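Long-range contact in pyrethroid hydrolase (Sphingobium faniae, PDB 5Y5R), which hydrolyses the ester bond of pyrethroid insecticides such as permethrin and cypermethrin, releasing the alcohol and the cyclopropanecarboxylic acid: residues M156-G161 and S229-Y234. Numbering follows the deposited sequence.
Sequences MGDYPG and SHAPYY. With 8NL ((2-methyl-3-phenyl-phenyl)methyl (1~{S})-3-[(~{E})-2-chloranyl-3,3,3-tris(fluoranyl)prop-1-enyl]-2,2-dimethyl-cyclopropane-1-carboxylate), chain G.
D158 O packs against Y234 CB at 3.2 Å, and these two residues bury most of the surface. The D158 carboxylate reaches the backbone of the loop that bears H230: its OD1 accepts the S229 N-H through the syn lone pair at 3.2 Å and also hydrogen-bonds S235 OG. OD2 lies 3.1 Å from A231 N in a nearly straight bond (173°), although its position is less certain because it crowds S229 OG in the model. A chi1 of -71° sets Y234 CG anti to the carbonyl carbon and turns the ring so that Y159 CD1 points at the centre of one face in an edge-to-face pair, centroids 5.0 Å apart; Y233 CE2 lies over the other. P160 CG touches Y234 O at 3.2 Å, while Y234 OH hydrogen-bonds H169. A leucine in place of this tyrosine would probably leave the Y159 edge without its aromatic face and H169 without its hydroxyl partner. The adjoining H230, probably the charge-relay histidine, hydrogen-bonds D202 and donates from NE2 to the ligand ester oxygen O at 3.3 Å. The contact thus joins the loop after helix 148-155 to the segment that follows strand 222-226, outermost in the parallel sheet of the alpha/beta hydrolase fold, and runs into helix 232-235.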
loop_
_atom_site.group_PDB
_atom_site.type_symbol
_atom_site.label_atom_id
_atom_site.label_comp_id
_atom_site.label_asym_id
_atom_site.label_seq_id
_atom_site.Cartn_x
_atom_site.Cartn_y
_atom_site.Cartn_z
HETATM N N MSE A 156 0.852 14.656 -3.721
HETATM C CA MSE A 156 0.771 15.205 -2.335
HETATM C C MSE A 156 -0.303 16.290 -2.191
HETATM O O MSE A 156 -0.243 17.159 -1.308
HETATM C CB MSE A 156 2.111 15.816 -1.894
HETATM C CG MSE A 156 3.346 14.897 -1.928
HETATM SE SE MSE A 156 5.035 15.928 -2.142
HETATM C CE MSE A 156 5.387 15.480 -4.055
ATOM N N GLY A 157 -1.273 16.272 -3.099
ATOM C CA GLY A 157 -2.356 17.230 -3.051
ATOM C C GLY A 157 -3.221 17.116 -1.811
ATOM O O GLY A 157 -3.932 18.067 -1.480
ATOM N N ASP A 158 -3.256 15.932 -1.189
ATOM C CA ASP A 158 -4.020 15.676 0.030
ATOM C C ASP A 158 -3.351 16.192 1.293
ATOM O O ASP A 158 -3.954 16.061 2.371
ATOM C CB ASP A 158 -4.303 14.190 0.212
ATOM C CG ASP A 158 -5.283 13.652 -0.810
ATOM O OD1 ASP A 158 -6.506 13.684 -0.535
ATOM O OD2 ASP A 158 -4.834 13.187 -1.869
ATOM N N TYR A 159 -2.099 16.690 1.221
ATOM C CA TYR A 159 -1.429 17.094 2.456
ATOM C C TYR A 159 -2.109 18.341 3.020
ATOM O O TYR A 159 -2.251 19.339 2.297
ATOM C CB TYR A 159 0.068 17.360 2.233
ATOM C CG TYR A 159 0.811 17.513 3.555
ATOM C CD1 TYR A 159 1.048 16.411 4.365
ATOM C CD2 TYR A 159 1.209 18.757 4.016
ATOM C CE1 TYR A 159 1.694 16.521 5.574
ATOM C CE2 TYR A 159 1.856 18.889 5.234
ATOM C CZ TYR A 159 2.099 17.769 6.008
ATOM O OH TYR A 159 2.731 17.876 7.222
ATOM N N PRO A 160 -2.516 18.334 4.305
ATOM C CA PRO A 160 -3.145 19.536 4.858
ATOM C C PRO A 160 -2.225 20.766 4.797
ATOM O O PRO A 160 -1.041 20.665 4.809
ATOM C CB PRO A 160 -3.444 19.152 6.304
ATOM C CG PRO A 160 -3.357 17.688 6.367
ATOM C CD PRO A 160 -2.382 17.275 5.312
ATOM N N GLY A 161 -2.798 21.940 4.746
ATOM C CA GLY A 161 -1.970 23.125 4.638
ATOM C C GLY A 161 -1.199 23.083 3.342
ATOM O O GLY A 161 -1.791 23.239 2.294
ATOM N N SER A 229 -8.039 12.280 -2.941
ATOM C CA SER A 229 -7.103 11.921 -4.004
ATOM C C SER A 229 -6.104 10.920 -3.453
ATOM O O SER A 229 -6.466 10.117 -2.588
ATOM C CB SER A 229 -6.399 13.130 -4.632
ATOM O OG SER A 229 -5.808 13.994 -3.692
ATOM N N HIS A 230 -4.851 10.957 -3.938
ATOM C CA HIS A 230 -3.949 9.813 -3.798
ATOM C C HIS A 230 -3.653 9.419 -2.348
ATOM O O HIS A 230 -3.342 8.255 -2.080
ATOM C CB HIS A 230 -2.615 10.090 -4.513
ATOM C CG HIS A 230 -1.768 8.863 -4.654
ATOM N ND1 HIS A 230 -2.275 7.670 -5.126
ATOM C CD2 HIS A 230 -0.493 8.608 -4.285
ATOM C CE1 HIS A 230 -1.330 6.750 -5.100
ATOM N NE2 HIS A 230 -0.243 7.285 -4.575
ATOM N N ALA A 231 -3.717 10.348 -1.401
ATOM C CA ALA A 231 -3.208 10.098 -0.048
ATOM C C ALA A 231 -4.265 10.409 1.010
ATOM O O ALA A 231 -4.197 11.442 1.690
ATOM C CB ALA A 231 -1.929 10.902 0.191
ATOM N N PRO A 232 -5.258 9.536 1.180
ATOM C CA PRO A 232 -6.290 9.821 2.191
ATOM C C PRO A 232 -5.719 9.910 3.609
ATOM O O PRO A 232 -6.319 10.567 4.471
ATOM C CB PRO A 232 -7.266 8.638 2.041
ATOM C CG PRO A 232 -6.907 7.963 0.762
ATOM C CD PRO A 232 -5.443 8.211 0.561
ATOM N N TYR A 233 -4.591 9.249 3.892
ATOM C CA TYR A 233 -3.985 9.351 5.232
ATOM C C TYR A 233 -3.504 10.767 5.560
ATOM O O TYR A 233 -3.238 11.065 6.738
ATOM C CB TYR A 233 -2.814 8.364 5.396
ATOM C CG TYR A 233 -1.798 8.385 4.272
ATOM C CD1 TYR A 233 -1.971 7.589 3.138
ATOM C CD2 TYR A 233 -0.671 9.191 4.343
ATOM C CE1 TYR A 233 -1.075 7.616 2.123
ATOM C CE2 TYR A 233 0.240 9.216 3.333
ATOM C CZ TYR A 233 0.047 8.424 2.235
ATOM O OH TYR A 233 0.943 8.464 1.230
ATOM N N TYR A 234 -3.366 11.634 4.560
ATOM C CA TYR A 234 -3.128 13.052 4.808
ATOM C C TYR A 234 -4.414 13.863 4.919
ATOM O O TYR A 234 -4.485 14.789 5.724
ATOM C CB TYR A 234 -2.257 13.659 3.713
ATOM C CG TYR A 234 -0.799 13.254 3.698
ATOM C CD1 TYR A 234 -0.136 12.812 4.846
ATOM C CD2 TYR A 234 -0.079 13.322 2.498
ATOM C CE1 TYR A 234 1.239 12.433 4.789
ATOM C CE2 TYR A 234 1.249 12.974 2.428
ATOM C CZ TYR A 234 1.916 12.535 3.534
ATOM O OH TYR A 234 3.232 12.187 3.356
HETATM C C 8NL G . 5.559 8.130 -5.018
HETATM C C8 8NL G . 7.153 11.437 -3.293
HETATM C C9 8NL G . 8.258 12.202 -3.656
HETATM C C10 8NL G . 8.414 12.625 -4.969
HETATM C C11 8NL G . 7.425 12.253 -5.876
HETATM C C12 8NL G . 6.324 11.488 -5.491
HETATM C C13 8NL G . 3.174 6.735 -3.742
HETATM O O 8NL G . 2.861 6.353 -5.103
HETATM CL CL 8NL G . 3.308 3.761 -11.748
HETATM C C21 8NL G . 3.399 3.944 -9.994
HETATM C C22 8NL G . 4.659 4.547 -9.420
HETATM F F2 8NL G . 4.384 5.781 -9.035
HETATM F F1 8NL G . 5.153 3.857 -8.411
HETATM F F 8NL G . 5.558 4.565 -10.382
HETATM C C20 8NL G . 2.356 3.602 -9.236
HETATM C C16 8NL G . 2.405 3.714 -7.728
HETATM C C17 8NL G . 0.965 3.573 -7.248
HETATM C C18 8NL G . 1.231 2.140 -6.811
HETATM C C19 8NL G . -0.076 3.715 -8.370
HETATM C C15 8NL G . 1.788 4.852 -6.921
HETATM C C14 8NL G . 2.506 4.983 -5.575
HETATM O O1 8NL G . 2.832 3.975 -4.944
HETATM C C2 8NL G . 3.607 8.184 -3.465
HETATM C C3 8NL G . 2.843 8.874 -2.532
HETATM C C4 8NL G . 3.119 10.194 -2.179
HETATM C C5 8NL G . 4.214 10.849 -2.735
HETATM C C6 8NL G . 5.014 10.213 -3.676
HETATM C C1 8NL G . 4.714 8.867 -4.032
HETATM C C7 8NL G . 6.175 11.048 -4.190
#